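Long-range contacts in carbonic anhydrase (Neosartorya fumigata, PDB 7COJ), which probably catalyses the reversible hydration of carbon dioxide to hydrogencarbonate and a proton, using one zinc ion per subunit: residues Ile143-His148 with Leu226-Gly231; Gly179-Ala184 with Glu218-Leu223. All blocks are in the same frame, centred on the assembly; numbering follows the deposited sequence.

Interaction 1. Residues Ile143-His148 with Leu226-Gly231. With AZM (5-acetamido-1,3,4-thiadiazole-2-sulfonamide), chain F.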
loop_
_atom_site.group_PDB
_atom_site.type_symbol
_atom_site.label_atom_id
_atom_site.label_comp_id
_atom_site.label_asym_id
_atom_site.label_seq_id
_atom_site.Cartn_x
_atom_site.Cartn_y
_atom_site.Cartn_z
ATOM N N ILE A 143 -2.851 -13.046 -5.563
ATOM C CA ILE A 143 -4.001 -13.872 -5.097
ATOM C C ILE A 143 -5.259 -13.386 -5.838
ATOM O O ILE A 143 -5.665 -12.218 -5.628
ATOM C CB ILE A 143 -4.192 -13.770 -3.578
ATOM C CG1 ILE A 143 -2.966 -14.273 -2.795
ATOM C CG2 ILE A 143 -5.462 -14.481 -3.162
ATOM C CD1 ILE A 143 -2.699 -15.712 -3.012
ATOM N N ALA A 144 -5.871 -14.272 -6.618
ATOM C CA ALA A 144 -7.167 -14.078 -7.298
ATOM C C ALA A 144 -7.090 -12.959 -8.345
ATOM O O ALA A 144 -8.155 -12.419 -8.730
ATOM C CB ALA A 144 -8.243 -13.795 -6.279
ATOM N N ASN A 145 -5.906 -12.686 -8.893
ATOM C CA ASN A 145 -5.746 -11.748 -10.036
ATOM C C ASN A 145 -6.569 -10.486 -9.753
ATOM O O ASN A 145 -7.273 -10.018 -10.643
ATOM C CB ASN A 145 -6.116 -12.404 -11.385
ATOM C CG ASN A 145 -7.425 -13.162 -11.418
ATOM O OD1 ASN A 145 -7.479 -14.347 -11.045
ATOM N ND2 ASN A 145 -8.486 -12.499 -11.895
ATOM N N VAL A 146 -6.420 -9.917 -8.562
ATOM C CA VAL A 146 -7.181 -8.719 -8.117
ATOM C C VAL A 146 -6.401 -7.464 -8.482
ATOM O O VAL A 146 -5.205 -7.402 -8.188
ATOM C CB VAL A 146 -7.479 -8.767 -6.612
ATOM C CG1 VAL A 146 -8.219 -7.514 -6.164
ATOM C CG2 VAL A 146 -8.269 -10.010 -6.274
ATOM N N ILE A 147 -7.061 -6.505 -9.110
ATOM C CA ILE A 147 -6.468 -5.168 -9.354
ATOM C C ILE A 147 -7.082 -4.174 -8.374
ATOM O O ILE A 147 -8.190 -3.713 -8.598
ATOM C CB ILE A 147 -6.628 -4.774 -10.829
ATOM C CG1 ILE A 147 -5.979 -5.858 -11.698
ATOM C CG2 ILE A 147 -6.030 -3.396 -11.066
ATOM C CD1 ILE A 147 -5.725 -5.460 -13.103
ATOM N N HIS A 148 -6.352 -3.857 -7.305
ATOM C CA HIS A 148 -6.679 -2.761 -6.370
ATOM C C HIS A 148 -6.230 -1.498 -7.102
ATOM O O HIS A 148 -5.082 -1.424 -7.567
ATOM C CB HIS A 148 -5.918 -2.883 -5.049
ATOM C CG HIS A 148 -6.289 -4.047 -4.196
ATOM N ND1 HIS A 148 -7.074 -3.874 -3.060
ATOM C CD2 HIS A 148 -6.002 -5.359 -4.295
ATOM C CE1 HIS A 148 -7.215 -5.040 -2.476
ATOM N NE2 HIS A 148 -6.575 -5.986 -3.220
ATOM N N LEU A 226 -16.866 -11.775 -12.812
ATOM C CA LEU A 226 -17.115 -10.374 -12.395
ATOM C C LEU A 226 -15.790 -9.723 -11.978
ATOM O O LEU A 226 -15.579 -8.555 -12.255
ATOM C CB LEU A 226 -18.110 -10.373 -11.236
ATOM C CG LEU A 226 -19.562 -10.701 -11.602
ATOM C CD1 LEU A 226 -20.343 -10.932 -10.325
ATOM C CD2 LEU A 226 -20.167 -9.565 -12.408
ATOM N N ASN A 227 -14.926 -10.483 -11.316
ATOM C CA ASN A 227 -13.595 -10.007 -10.865
ATOM C C ASN A 227 -12.713 -9.676 -12.070
ATOM O O ASN A 227 -12.065 -8.615 -12.043
ATOM C CB ASN A 227 -12.971 -11.020 -9.912
ATOM C CG ASN A 227 -11.645 -10.523 -9.379
ATOM O OD1 ASN A 227 -11.573 -9.380 -8.910
ATOM N ND2 ASN A 227 -10.622 -11.372 -9.466
ATOM N N VAL A 228 -12.675 -10.533 -13.096
ATOM C CA VAL A 228 -11.905 -10.235 -14.332
ATOM C C VAL A 228 -12.472 -8.947 -14.961
ATOM O O VAL A 228 -11.690 -8.057 -15.327
ATOM C CB VAL A 228 -11.929 -11.415 -15.316
ATOM C CG1 VAL A 228 -11.358 -11.012 -16.663
ATOM C CG2 VAL A 228 -11.186 -12.637 -14.778
ATOM N N LYS A 229 -13.784 -8.830 -15.066
ATOM C CA LYS A 229 -14.411 -7.655 -15.717
ATOM C C LYS A 229 -14.123 -6.414 -14.881
ATOM O O LYS A 229 -13.832 -5.384 -15.467
ATOM C CB LYS A 229 -15.908 -7.923 -15.928
ATOM C CG LYS A 229 -16.182 -8.893 -17.050
ATOM C CD LYS A 229 -17.628 -9.385 -17.102
ATOM C CE LYS A 229 -18.005 -9.907 -18.476
ATOM N NZ LYS A 229 -18.872 -11.114 -18.411
ATOM N N GLU A 230 -14.187 -6.511 -13.548
ATOM C CA GLU A 230 -13.896 -5.357 -12.681
ATOM C C GLU A 230 -12.417 -5.003 -12.824
ATOM O O GLU A 230 -12.082 -3.809 -12.788
ATOM C CB GLU A 230 -14.244 -5.608 -11.221
ATOM C CG GLU A 230 -14.319 -4.326 -10.406
ATOM C CD GLU A 230 -15.505 -3.416 -10.752
ATOM O OE1 GLU A 230 -16.459 -3.883 -11.428
ATOM O OE2 GLU A 230 -15.500 -2.271 -10.282
ATOM N N GLY A 231 -11.544 -5.998 -12.966
ATOM C CA GLY A 231 -10.119 -5.749 -13.181
ATOM C C GLY A 231 -9.892 -4.982 -14.476
ATOM O O GLY A 231 -9.039 -4.096 -14.496
HETATM C C1 AZM F . -6.144 -19.362 -3.685
HETATM C C2 AZM F . -7.120 -19.200 -1.543
HETATM C C3 AZM F . -7.419 -17.709 0.330
HETATM C C4 AZM F . -7.888 -17.644 1.755
HETATM N N1 AZM F . -6.325 -19.662 -6.331
HETATM N N2 AZM F . -7.334 -20.360 -2.116
HETATM N N3 AZM F . -6.707 -20.462 -3.342
HETATM N N4 AZM F . -7.575 -18.918 -0.278
HETATM O O1 AZM F . -5.133 -17.749 -5.272
HETATM O O2 AZM F . -4.229 -20.072 -5.179
HETATM O O3 AZM F . -6.890 -16.781 -0.256
HETATM S S1 AZM F . -5.312 -19.155 -5.226
HETATM S S2 AZM F . -6.213 -18.116 -2.514
HETATM O O HOH W 1 -11.119 -13.813 -11.233
HETATM O O HOH W 2 -9.185 -8.583 -11.956
HETATM O O HOH W 3 -9.841 -6.933 -9.550
#

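Interaction 2. Residues Gly179-Ala184 with Glu218-Leu223. With AZM (5-acetamido-1,3,4-thiadiazole-2-sulfonamide), chain F.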
loop_
_atom_site.group_PDB
_atom_site.type_symbol
_atom_site.label_atom_id
_atom_site.label_comp_id
_atom_site.label_asym_id
_atom_site.label_seq_id
_atom_site.Cartn_x
_atom_site.Cartn_y
_atom_site.Cartn_z
ATOM N N GLY A 179 -9.585 -20.416 -5.162
ATOM C CA GLY A 179 -9.910 -20.408 -3.727
ATOM C C GLY A 179 -9.897 -18.995 -3.159
ATOM O O GLY A 179 -10.518 -18.790 -2.125
ATOM N N GLY A 180 -9.179 -18.046 -3.788
ATOM C CA GLY A 180 -9.281 -16.625 -3.416
ATOM C C GLY A 180 -10.696 -16.098 -3.607
ATOM O O GLY A 180 -11.264 -15.475 -2.677
ATOM N N VAL A 181 -11.267 -16.331 -4.776
ATOM C CA VAL A 181 -12.684 -15.969 -5.089
ATOM C C VAL A 181 -13.604 -16.694 -4.085
ATOM O O VAL A 181 -14.484 -16.047 -3.509
ATOM C CB VAL A 181 -13.005 -16.302 -6.555
ATOM C CG1 VAL A 181 -14.495 -16.139 -6.849
ATOM C CG2 VAL A 181 -12.171 -15.449 -7.507
ATOM N N ALA A 182 -13.403 -17.995 -3.862
ATOM C CA ALA A 182 -14.223 -18.804 -2.932
ATOM C C ALA A 182 -14.125 -18.221 -1.516
ATOM O O ALA A 182 -15.165 -18.105 -0.872
ATOM C CB ALA A 182 -13.831 -20.267 -2.963
ATOM N N ALA A 183 -12.927 -17.819 -1.057
ATOM C CA ALA A 183 -12.736 -17.232 0.287
ATOM C C ALA A 183 -13.572 -15.954 0.419
ATOM O O ALA A 183 -14.117 -15.723 1.497
ATOM C CB ALA A 183 -11.272 -16.971 0.548
ATOM N N ALA A 184 -13.684 -15.136 -0.627
ATOM C CA ALA A 184 -14.448 -13.874 -0.590
ATOM C C ALA A 184 -15.948 -14.152 -0.448
ATOM O O ALA A 184 -16.685 -13.282 0.069
ATOM C CB ALA A 184 -14.166 -13.062 -1.819
ATOM N N GLU A 218 -21.424 -22.442 -8.979
ATOM C CA GLU A 218 -21.734 -21.444 -10.032
ATOM C C GLU A 218 -21.417 -20.030 -9.532
ATOM O O GLU A 218 -21.023 -19.226 -10.369
ATOM C CB GLU A 218 -23.219 -21.480 -10.407
ATOM C CG GLU A 218 -23.647 -22.682 -11.236
ATOM C CD GLU A 218 -25.154 -22.681 -11.515
ATOM O OE1 GLU A 218 -25.970 -22.382 -10.575
ATOM O OE2 GLU A 218 -25.516 -22.925 -12.691
ATOM N N ALA A 219 -21.645 -19.716 -8.251
ATOM C CA ALA A 219 -21.358 -18.385 -7.674
ATOM C C ALA A 219 -19.843 -18.131 -7.695
ATOM O O ALA A 219 -19.436 -16.987 -7.970
ATOM C CB ALA A 219 -21.926 -18.249 -6.287
ATOM N N VAL A 220 -19.042 -19.160 -7.452
ATOM C CA VAL A 220 -17.562 -19.038 -7.505
ATOM C C VAL A 220 -17.160 -18.685 -8.946
ATOM O O VAL A 220 -16.337 -17.785 -9.150
ATOM C CB VAL A 220 -16.850 -20.293 -6.980
ATOM C CG1 VAL A 220 -15.347 -20.165 -7.156
ATOM C CG2 VAL A 220 -17.176 -20.589 -5.527
ATOM N N VAL A 221 -17.724 -19.363 -9.942
ATOM C CA VAL A 221 -17.349 -19.103 -11.358
ATOM C C VAL A 221 -17.812 -17.689 -11.701
ATOM O O VAL A 221 -17.043 -16.946 -12.311
ATOM C CB VAL A 221 -17.959 -20.161 -12.302
ATOM C CG1 VAL A 221 -17.892 -19.745 -13.757
ATOM C CG2 VAL A 221 -17.279 -21.510 -12.107
ATOM N N ARG A 222 -19.036 -17.333 -11.339
ATOM C CA ARG A 222 -19.624 -16.013 -11.655
ATOM C C ARG A 222 -18.779 -14.916 -11.005
ATOM O O ARG A 222 -18.502 -13.941 -11.687
ATOM C CB ARG A 222 -21.081 -15.894 -11.196
ATOM C CG ARG A 222 -21.748 -14.612 -11.651
ATOM C CD ARG A 222 -21.808 -14.511 -13.166
ATOM N NE ARG A 222 -22.414 -13.238 -13.527
ATOM C CZ ARG A 222 -21.925 -12.340 -14.390
ATOM N NH1 ARG A 222 -20.778 -12.533 -15.037
ATOM N NH2 ARG A 222 -22.606 -11.229 -14.588
ATOM N N LEU A 223 -18.458 -15.019 -9.712
ATOM C CA LEU A 223 -17.647 -13.974 -9.037
ATOM C C LEU A 223 -16.261 -13.908 -9.707
ATOM O O LEU A 223 -15.747 -12.789 -9.828
ATOM C CB LEU A 223 -17.545 -14.228 -7.528
ATOM C CG LEU A 223 -16.798 -13.141 -6.750
ATOM C CD1 LEU A 223 -17.424 -11.776 -6.972
ATOM C CD2 LEU A 223 -16.751 -13.447 -5.272
HETATM C C1 AZM F . -6.144 -19.362 -3.685
HETATM C C2 AZM F . -7.120 -19.200 -1.543
HETATM C C3 AZM F . -7.419 -17.709 0.330
HETATM C C4 AZM F . -7.888 -17.644 1.755
HETATM N N1 AZM F . -6.325 -19.662 -6.331
HETATM N N2 AZM F . -7.334 -20.360 -2.116
HETATM N N3 AZM F . -6.707 -20.462 -3.342
HETATM N N4 AZM F . -7.575 -18.918 -0.278
HETATM O O1 AZM F . -5.133 -17.749 -5.272
HETATM O O2 AZM F . -4.229 -20.072 -5.179
HETATM O O3 AZM F . -6.890 -16.781 -0.256
HETATM S S1 AZM F . -5.312 -19.155 -5.226
HETATM S S2 AZM F . -6.213 -18.116 -2.514
#

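Interaction 1. Residues Ile143-His148 with Leu226-Gly231
Asn227 reaches from its helix into the bend of the loop 143-148 and meets Ala144 and Asn145 there. A chi1 of -177° turns CG of Asn227 away from its own backbone N and places the amide beside Ala144, where Asn227 ND2 lies 2.8 Å from Ala144 O. The N-H is far from straight on to that oxygen, at 125°, so the hydrogen bond is weak. Beside it, Asn145 ND2 stands 3.4 Å from Asn227 ND2, with the amide planes turned 39° apart. Both nitrogens are donors and cannot bond each other; a single water accepts from each, lying 3.0 Å from Asn145 ND2, and so reconciles them. Farther along, the close packing gives way to water. A second water donates to the carbonyl oxygens of Asn145 and Asn227, and a third accepts from Ile147 N at 2.8 Å while donating to Asn227 OD1. At this end one direct pair comes within 4.5 Å, Ile147 CD1 at 3.8 Å from Gly231 O, and the CA atoms of Ile147 and Gly231 are 5.3 Å apart. The three waters bridge backbone and amide groups of the two segments. Leu200 of helix 193-206 packs on both Ala144 and Asn227, while Asn145 and Ile147 lie against Ile172 of strand 169-175, and strand 114-119 contributes Ile117 and the zinc ligand Cys119.

Interaction 2. Residues Gly179-Ala184 with Glu218-Leu223
Helix 179-184 and the segment 218-223 of a longer helix meet at Ala182 and Val220, crossing at 110° between their N-to-C directions with axes 9.1 Å apart at closest approach and the CA atoms of these two residues separated by 5.7 Å. Val181 buries more surface than any other residue here and makes two of the four apolar pairs. Its first torsion of 172° sets CG1 anti to the backbone N, and this one methyl enters the groove between Val220 and Leu223, one turn apart on the facing helix. Val181 CG1 lies 3.4 Å from Val220 O and 3.7 Å from Leu223 CB, and Val220 CG1 is 4.1 Å from Val181 CG1. The Leu223 side chain slides past Val181 in the opposite direction, carrying CD2 on to Ala184 CB. At the other end of the contact, Ala182 CB faces Val220 CG2 at 4.2 Å. Ala182, small and next to Val181, is the residue at the close CA approach, and the interface is wholly apolar in its side chains. Leu200 and Leu203 of helix 193-206 add to the packing around Val181 and Leu223 respectively. The short helix also borders the bound sulfonamide inhibitor: Gly179 CA comes to 3.0 Å from AZM N2, and Ala183 CB to 3.7 Å from AZM C4. His175 and Cys178 form the His-X-X-Cys zinc motif characteristic of beta-class carbonic anhydrases, and the helix begins directly after it.

Overall arrangement
From the N-terminal side, strand 137-142 runs into the loop 143-148, which opens the larger of two loops. The chain then passes through helix 152-164, strand 169-175 and the segment carrying His175 and Cys178 to helix 179-184, which opens the smaller one. After helices 193-206 and 208-212, helix 216-236 closes both: first at 218-223 for interaction 2, then at 226-231 for interaction 1, so the second contact nests within the first. The single long helix thereby joins the end of strand 137-142, outermost within this chain, to the helix beside the zinc site. Ala144 CB, 4.2 Å from Gly180 CA, links the two contacts directly, and both border the bound inhibitor.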